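Local coordinates for ABC transporter ATP-binding/permease protein Rv1747 (Mycobacterium tuberculosis, PDB 6CCD) that takes part in translocating an unknown substrate across the membrane, this chain being its first FHA domain, a phosphothreonine-peptide binding module of the N-terminal regulatory region, at residues A[7-15]-A[95-103]; A[66-74]-A[85-93]. All coordinates share one frame; numbering follows the deposited sequence.

Interaction 1: residues A[7-15]-A[95-103]; sequences PPVLTVRYE and PALDFEVGR
Val12 and Phe99 form a non-hydrogen-bonded antiparallel pair whose side chains lie alongside each other and point the same way, Val12 CG2 meeting the edge of the phenyl ring in its plane, 4.0 Å from Phe99 CD1. The Leu10 side chain slants across that of Phe99, and its CD1 reaches Phe99 CB at 4.0 Å. Further along, Pro8 and Val101 run side by side, and their Pro8 CG to Val101 CG1 contact is tight at 3.5 Å. Leu10, Val12, Phe99 and Val101 lie on the inner face of the six-stranded antiparallel sheet of the FHA beta sandwich, with Pro8 at its end; Leu51 and Phe53 of strand 49-54 in the second sheet meet Val12 and Pro8. The strands are joined by paired backbone bonds, Arg13 N to Asp98 O at 2.8 Å being almost straight (176°). On the other face Arg13, bent at chi3, has Glu18 as its stronger partner, bound through NE; in one of its two conformers NH2 also lies 3.8 Å from Glu100 OE1, a long and doubtful salt bridge. Tyr14 likewise has two conformers, and in one of them its ring takes Ala96 O at the edge, in plane, while Leu97 CD2 approaches obliquely.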
# COMPACT_ATOMS: atom_id res chain seq x y z
N PRO A 7 -2.67 13.87 12.69
CA PRO A 7 -1.90 13.10 11.71
C PRO A 7 -2.44 13.32 10.31
O PRO A 7 -3.65 13.43 10.13
CB PRO A 7 -2.09 11.64 12.15
CG PRO A 7 -2.75 11.71 13.50
CD PRO A 7 -3.53 12.99 13.50
N PRO A 8 -1.55 13.40 9.32
CA PRO A 8 -1.98 13.62 7.94
C PRO A 8 -2.71 12.40 7.41
O PRO A 8 -2.47 11.29 7.89
CB PRO A 8 -0.66 13.83 7.20
CG PRO A 8 0.34 13.01 8.01
CD PRO A 8 -0.10 13.17 9.44
N VAL A 9 -3.60 12.61 6.45
CA VAL A 9 -4.27 11.50 5.80
C VAL A 9 -3.33 10.88 4.76
O VAL A 9 -2.35 11.50 4.33
CB VAL A 9 -5.58 11.95 5.11
CG1 VAL A 9 -6.56 12.48 6.14
CG2 VAL A 9 -5.28 13.01 4.05
N LEU A 10 -3.65 9.66 4.35
CA LEU A 10 -2.90 8.99 3.30
C LEU A 10 -3.80 8.75 2.10
O LEU A 10 -4.85 8.12 2.22
CB LEU A 10 -2.35 7.65 3.79
CG LEU A 10 -1.62 6.85 2.71
CD1 LEU A 10 -0.29 7.49 2.36
CD2 LEU A 10 -1.46 5.40 3.16
N THR A 11 -3.39 9.27 0.95
CA THR A 11 -4.09 9.01 -0.29
C THR A 11 -3.35 7.92 -1.05
O THR A 11 -2.12 7.96 -1.17
CB THR A 11 -4.20 10.28 -1.15
OG1 THR A 11 -5.04 11.21 -0.46
CG2 THR A 11 -4.81 9.97 -2.52
N VAL A 12 -4.10 6.94 -1.50
CA VAL A 12 -3.58 5.83 -2.29
C VAL A 12 -4.17 5.89 -3.69
O VAL A 12 -5.38 5.80 -3.86
CB VAL A 12 -3.91 4.47 -1.66
CG1 VAL A 12 -3.27 3.33 -2.48
CG2 VAL A 12 -3.49 4.43 -0.18
N ARG A 13 -3.30 6.02 -4.69
CA ARG A 13 -3.71 6.05 -6.08
C ARG A 13 -3.30 4.76 -6.78
O ARG A 13 -2.12 4.43 -6.85
CB ARG A 13 -3.09 7.25 -6.80
CG ARG A 13 -3.74 7.58 -8.13
CD ARG A 13 -3.41 9.01 -8.55
NE ARG A 13 -3.70 9.96 -7.48
CZ ARG A 13 -2.78 10.56 -6.73
NH1 ARG A 13 -1.49 10.31 -6.94
NH2 ARG A 13 -3.14 11.41 -5.78
N TYR A 14 -4.30 4.04 -7.29
CA TYR A 14 -4.06 2.80 -8.01
C TYR A 14 -4.88 2.74 -9.28
O TYR A 14 -6.09 2.88 -9.23
CB TYR A 14 -4.40 1.58 -7.15
CG TYR A 14 -4.52 0.34 -8.01
CD1 TYR A 14 -3.39 -0.22 -8.59
CD2 TYR A 14 -5.75 -0.24 -8.27
CE1 TYR A 14 -3.47 -1.33 -9.39
CE2 TYR A 14 -5.84 -1.37 -9.08
CZ TYR A 14 -4.69 -1.90 -9.63
OH TYR A 14 -4.74 -3.00 -10.44
N GLU A 15 -4.21 2.51 -10.41
CA GLU A 15 -4.88 2.29 -11.70
C GLU A 15 -6.15 3.10 -11.92
O GLU A 15 -7.23 2.54 -12.16
CB GLU A 15 -5.21 0.81 -11.87
CG GLU A 15 -4.03 -0.00 -12.36
CD GLU A 15 -3.40 0.59 -13.61
OE1 GLU A 15 -4.12 0.76 -14.62
OE2 GLU A 15 -2.20 0.91 -13.56
N PRO A 95 1.47 -4.45 -10.21
CA PRO A 95 0.59 -3.30 -9.98
C PRO A 95 1.27 -2.21 -9.15
O PRO A 95 1.93 -2.50 -8.14
CB PRO A 95 -0.59 -3.91 -9.24
CG PRO A 95 -0.68 -5.31 -9.80
CD PRO A 95 0.77 -5.73 -10.00
N ALA A 96 1.16 -0.97 -9.60
CA ALA A 96 1.83 0.14 -8.94
C ALA A 96 0.87 0.86 -8.00
O ALA A 96 -0.30 1.07 -8.34
CB ALA A 96 2.40 1.12 -9.98
N LEU A 97 1.36 1.22 -6.82
CA LEU A 97 0.60 2.05 -5.88
C LEU A 97 1.34 3.38 -5.68
O LEU A 97 2.53 3.40 -5.41
CB LEU A 97 0.42 1.35 -4.53
CG LEU A 97 -0.17 -0.06 -4.54
CD1 LEU A 97 -0.06 -0.65 -3.14
CD2 LEU A 97 -1.61 -0.06 -5.03
N ASP A 98 0.62 4.49 -5.81
CA ASP A 98 1.17 5.80 -5.54
C ASP A 98 0.63 6.31 -4.22
O ASP A 98 -0.59 6.38 -4.04
CB ASP A 98 0.83 6.79 -6.66
CG ASP A 98 1.63 6.54 -7.92
OD1 ASP A 98 2.84 6.27 -7.79
OD2 ASP A 98 1.05 6.62 -9.02
N PHE A 99 1.52 6.65 -3.30
CA PHE A 99 1.11 7.14 -1.98
C PHE A 99 1.32 8.64 -1.90
O PHE A 99 2.33 9.16 -2.37
CB PHE A 99 1.91 6.46 -0.87
CG PHE A 99 1.72 4.98 -0.80
CD1 PHE A 99 0.46 4.44 -0.62
CD2 PHE A 99 2.81 4.13 -0.87
CE1 PHE A 99 0.29 3.07 -0.54
CE2 PHE A 99 2.64 2.77 -0.78
CZ PHE A 99 1.38 2.24 -0.62
N GLU A 100 0.39 9.35 -1.28
CA GLU A 100 0.61 10.76 -1.05
C GLU A 100 0.11 11.14 0.33
O GLU A 100 -0.99 10.76 0.72
CB GLU A 100 -0.06 11.59 -2.15
CG GLU A 100 -0.51 12.97 -1.75
CD GLU A 100 -1.20 13.68 -2.90
OE1 GLU A 100 -0.65 13.64 -4.02
OE2 GLU A 100 -2.29 14.28 -2.69
N VAL A 101 0.94 11.84 1.09
CA VAL A 101 0.62 12.18 2.47
C VAL A 101 0.13 13.62 2.57
O VAL A 101 0.79 14.53 2.09
CB VAL A 101 1.84 12.02 3.39
CG1 VAL A 101 1.46 12.36 4.81
CG2 VAL A 101 2.40 10.61 3.30
N GLY A 102 -1.02 13.82 3.21
CA GLY A 102 -1.54 15.17 3.42
C GLY A 102 -2.48 15.59 2.31
O GLY A 102 -2.63 14.90 1.31
N ARG A 103 -3.13 16.74 2.48
CA ARG A 103 -4.16 17.17 1.53
C ARG A 103 -3.57 17.97 0.37
O ARG A 103 -2.96 19.02 0.57
CB ARG A 103 -5.24 17.99 2.24
CG ARG A 103 -6.23 17.16 3.09
CD ARG A 103 -7.10 18.06 3.96
NE ARG A 103 -6.35 18.63 5.08
CZ ARG A 103 -6.12 19.93 5.25
NH1 ARG A 103 -6.60 20.81 4.37
NH2 ARG A 103 -5.43 20.37 6.29
O HOH W 1 -1.24 4.96 -9.62
O HOH W 2 -1.47 2.11 -10.53
O HOH W 3 -0.22 -0.64 -12.29

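Interaction 2: residues A[66-74]-A[85-93]; sequences LNGLYLNNR and QRVHIGNPD
Tyr70 CG stands anti to its carbonyl carbon (chi1 -68°), and chi2 turns the ring so that one face receives the peptide between Asn91 and Pro92. Pro92 N sits over the ring centre, 3.8 Å above the plane, and Pro92 CD makes a CH-pi contact with the Tyr70 ring, only 11° off its normal. Leu71, its CG anti to the backbone N, carries CD1 across the Gln85 side chain at about a right angle, 3.3 Å from Gln85 OE1. The Leu69 and Val87 side chains cross at a slant, Leu69 CD1 being 3.9 Å from Val87 CG2. Between them the strands pair antiparallel in the FHA domain sheet: Tyr70 N gives a short bond to His88 O, 2.7 Å, and His88 N returns one to Tyr70 O. A type I' turn from Leu71 to Arg74 then reverses the chain. Asn67-Gly68, with Ser45 and His48 nearby, matches the NG and SxxH elements of FHA domains. Gly90 N reaches Gly68 O from 40° out of the carbonyl plane, and His48 NE2 also bonds that oxygen. Two donors thus grip Gly68 O, whereas the hold of Pro92 CD and the Asn91-Pro92 peptide on the Tyr70 ring is an amide-on-ring and CH-pi contact, dispersive rather than hydrogen-bonded.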
# COMPACT_ATOMS: atom_id res chain seq x y z
N LEU A 66 2.59 -13.76 -0.82
CA LEU A 66 3.44 -14.65 -1.61
C LEU A 66 4.46 -13.88 -2.44
O LEU A 66 5.64 -14.22 -2.45
CB LEU A 66 2.58 -15.53 -2.52
CG LEU A 66 3.31 -16.52 -3.44
CD1 LEU A 66 4.08 -17.55 -2.63
CD2 LEU A 66 2.32 -17.20 -4.40
N ASN A 67 4.02 -12.85 -3.14
CA ASN A 67 4.85 -12.25 -4.18
C ASN A 67 5.43 -10.87 -3.84
O ASN A 67 6.15 -10.29 -4.65
CB ASN A 67 4.04 -12.21 -5.48
CG ASN A 67 3.83 -13.61 -6.07
OD1 ASN A 67 4.76 -14.42 -6.09
ND2 ASN A 67 2.62 -13.91 -6.51
N GLY A 68 5.12 -10.36 -2.66
CA GLY A 68 5.91 -9.27 -2.10
C GLY A 68 5.61 -7.83 -2.45
O GLY A 68 4.62 -7.51 -3.11
N LEU A 69 6.49 -6.97 -1.95
CA LEU A 69 6.39 -5.51 -2.00
C LEU A 69 7.73 -4.99 -2.46
O LEU A 69 8.77 -5.39 -1.92
CB LEU A 69 6.04 -4.94 -0.62
CG LEU A 69 6.16 -3.43 -0.35
CD1 LEU A 69 5.10 -2.64 -1.14
CD2 LEU A 69 6.00 -3.17 1.15
N TYR A 70 7.71 -4.12 -3.46
CA TYR A 70 8.94 -3.61 -4.06
C TYR A 70 9.05 -2.09 -4.03
O TYR A 70 8.10 -1.38 -4.36
CB TYR A 70 9.07 -4.09 -5.50
CG TYR A 70 9.28 -5.58 -5.61
CD1 TYR A 70 10.56 -6.11 -5.70
CD2 TYR A 70 8.20 -6.46 -5.60
CE1 TYR A 70 10.76 -7.48 -5.79
CE2 TYR A 70 8.39 -7.83 -5.69
CZ TYR A 70 9.68 -8.33 -5.79
OH TYR A 70 9.90 -9.68 -5.88
N LEU A 71 10.23 -1.62 -3.64
CA LEU A 71 10.59 -0.21 -3.74
C LEU A 71 11.88 -0.10 -4.55
O LEU A 71 12.91 -0.60 -4.13
CB LEU A 71 10.77 0.41 -2.35
CG LEU A 71 11.24 1.86 -2.29
CD1 LEU A 71 10.21 2.80 -2.90
CD2 LEU A 71 11.54 2.27 -0.86
N ASN A 72 11.82 0.53 -5.72
CA ASN A 72 13.01 0.67 -6.57
C ASN A 72 13.76 -0.65 -6.76
O ASN A 72 14.97 -0.73 -6.48
CB ASN A 72 13.95 1.71 -5.98
CG ASN A 72 13.26 3.02 -5.70
OD1 ASN A 72 12.46 3.50 -6.50
ND2 ASN A 72 13.57 3.61 -4.55
N ASN A 73 13.03 -1.68 -7.19
CA ASN A 73 13.60 -3.00 -7.49
C ASN A 73 14.16 -3.73 -6.29
O ASN A 73 14.83 -4.75 -6.43
CB ASN A 73 14.69 -2.88 -8.56
CG ASN A 73 14.16 -2.29 -9.84
OD1 ASN A 73 13.29 -2.87 -10.49
ND2 ASN A 73 14.67 -1.13 -10.21
N ARG A 74 13.88 -3.23 -5.10
CA ARG A 74 14.26 -3.94 -3.90
C ARG A 74 13.03 -4.52 -3.23
O ARG A 74 12.08 -3.79 -2.93
CB ARG A 74 15.00 -3.03 -2.92
CG ARG A 74 15.50 -3.81 -1.73
CD ARG A 74 16.19 -2.94 -0.70
NE ARG A 74 16.70 -3.78 0.38
CZ ARG A 74 17.38 -3.32 1.42
NH1 ARG A 74 17.63 -2.02 1.53
NH2 ARG A 74 17.81 -4.16 2.35
N GLN A 85 5.49 8.54 -2.54
CA GLN A 85 6.17 7.28 -2.77
C GLN A 85 5.41 6.44 -3.78
O GLN A 85 4.18 6.36 -3.73
CB GLN A 85 6.31 6.53 -1.44
CG GLN A 85 7.26 5.37 -1.48
CD GLN A 85 8.67 5.82 -1.72
OE1 GLN A 85 9.13 5.89 -2.86
NE2 GLN A 85 9.39 6.12 -0.64
N ARG A 86 6.13 5.82 -4.70
CA ARG A 86 5.52 4.82 -5.56
C ARG A 86 6.11 3.46 -5.23
O ARG A 86 7.33 3.33 -5.10
CB ARG A 86 5.76 5.13 -7.04
CG ARG A 86 5.41 3.98 -7.96
CD ARG A 86 5.56 4.36 -9.43
NE ARG A 86 4.26 4.42 -10.07
CZ ARG A 86 3.93 5.28 -11.03
NH1 ARG A 86 4.82 6.16 -11.47
NH2 ARG A 86 2.71 5.25 -11.54
N VAL A 87 5.25 2.45 -5.07
CA VAL A 87 5.73 1.09 -4.87
C VAL A 87 5.09 0.17 -5.89
O VAL A 87 4.13 0.56 -6.58
CB VAL A 87 5.42 0.57 -3.44
CG1 VAL A 87 6.04 1.47 -2.39
CG2 VAL A 87 3.91 0.43 -3.24
N HIS A 88 5.61 -1.04 -6.00
CA HIS A 88 4.97 -2.09 -6.78
C HIS A 88 4.72 -3.29 -5.90
O HIS A 88 5.54 -3.63 -5.06
CB HIS A 88 5.83 -2.49 -7.98
CG HIS A 88 6.06 -1.39 -8.96
ND1 HIS A 88 5.29 -1.23 -10.09
CD2 HIS A 88 6.95 -0.37 -8.96
CE1 HIS A 88 5.71 -0.17 -10.76
NE2 HIS A 88 6.72 0.37 -10.09
N ILE A 89 3.58 -3.96 -6.09
CA ILE A 89 3.33 -5.20 -5.39
C ILE A 89 3.30 -6.35 -6.39
O ILE A 89 2.90 -6.16 -7.55
CB ILE A 89 2.02 -5.15 -4.60
CG1 ILE A 89 0.88 -4.60 -5.48
CG2 ILE A 89 2.18 -4.24 -3.36
CD1 ILE A 89 -0.47 -4.55 -4.74
N GLY A 90 3.73 -7.53 -5.94
CA GLY A 90 3.68 -8.74 -6.76
C GLY A 90 4.93 -9.01 -7.57
O GLY A 90 5.23 -10.15 -7.89
N ASN A 91 5.65 -7.94 -7.92
CA ASN A 91 6.83 -8.02 -8.77
C ASN A 91 7.34 -6.60 -8.95
O ASN A 91 6.59 -5.66 -8.69
CB ASN A 91 6.50 -8.64 -10.14
CG ASN A 91 6.99 -10.08 -10.27
OD1 ASN A 91 7.86 -10.53 -9.51
ND2 ASN A 91 6.43 -10.81 -11.22
N PRO A 92 8.59 -6.42 -9.42
CA PRO A 92 9.08 -5.06 -9.68
C PRO A 92 8.22 -4.32 -10.71
O PRO A 92 8.14 -3.09 -10.67
CB PRO A 92 10.50 -5.30 -10.23
CG PRO A 92 10.51 -6.72 -10.68
CD PRO A 92 9.63 -7.43 -9.70
N ASP A 93 7.60 -5.05 -11.63
CA ASP A 93 6.70 -4.44 -12.60
C ASP A 93 5.25 -4.85 -12.37
O ASP A 93 4.44 -4.80 -13.29
CB ASP A 93 7.10 -4.81 -14.02
CG ASP A 93 7.04 -6.29 -14.27
OD1 ASP A 93 6.99 -7.06 -13.28
OD2 ASP A 93 7.07 -6.69 -15.46
O HOH W 4 9.15 1.66 -6.66
O HOH W 5 9.92 4.86 -6.05

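Overall arrangement
Interactions 1 and 2 lie in the same six-stranded antiparallel sheet of the FHA sandwich, their centres about 15 Å apart. Across it the order is 17-21, 10-14, 96-101, 84-89, 69-71, 74-75, so strands 96-101 and 84-89, consecutive in the chain, are the neighbours that join the two contacts. Phe99 N to Gln85 O and Leu97 N to Val87 O are probable hydrogen bonds at this seam, where Phe99 also packs on Val87. Segments 66-74 and 85-93 both fall within the 79 residues that separate 7-15 from 95-103. Interaction 1 brings the first and last strands of the domain side by side, consistent with a self-contained module in the longer transporter.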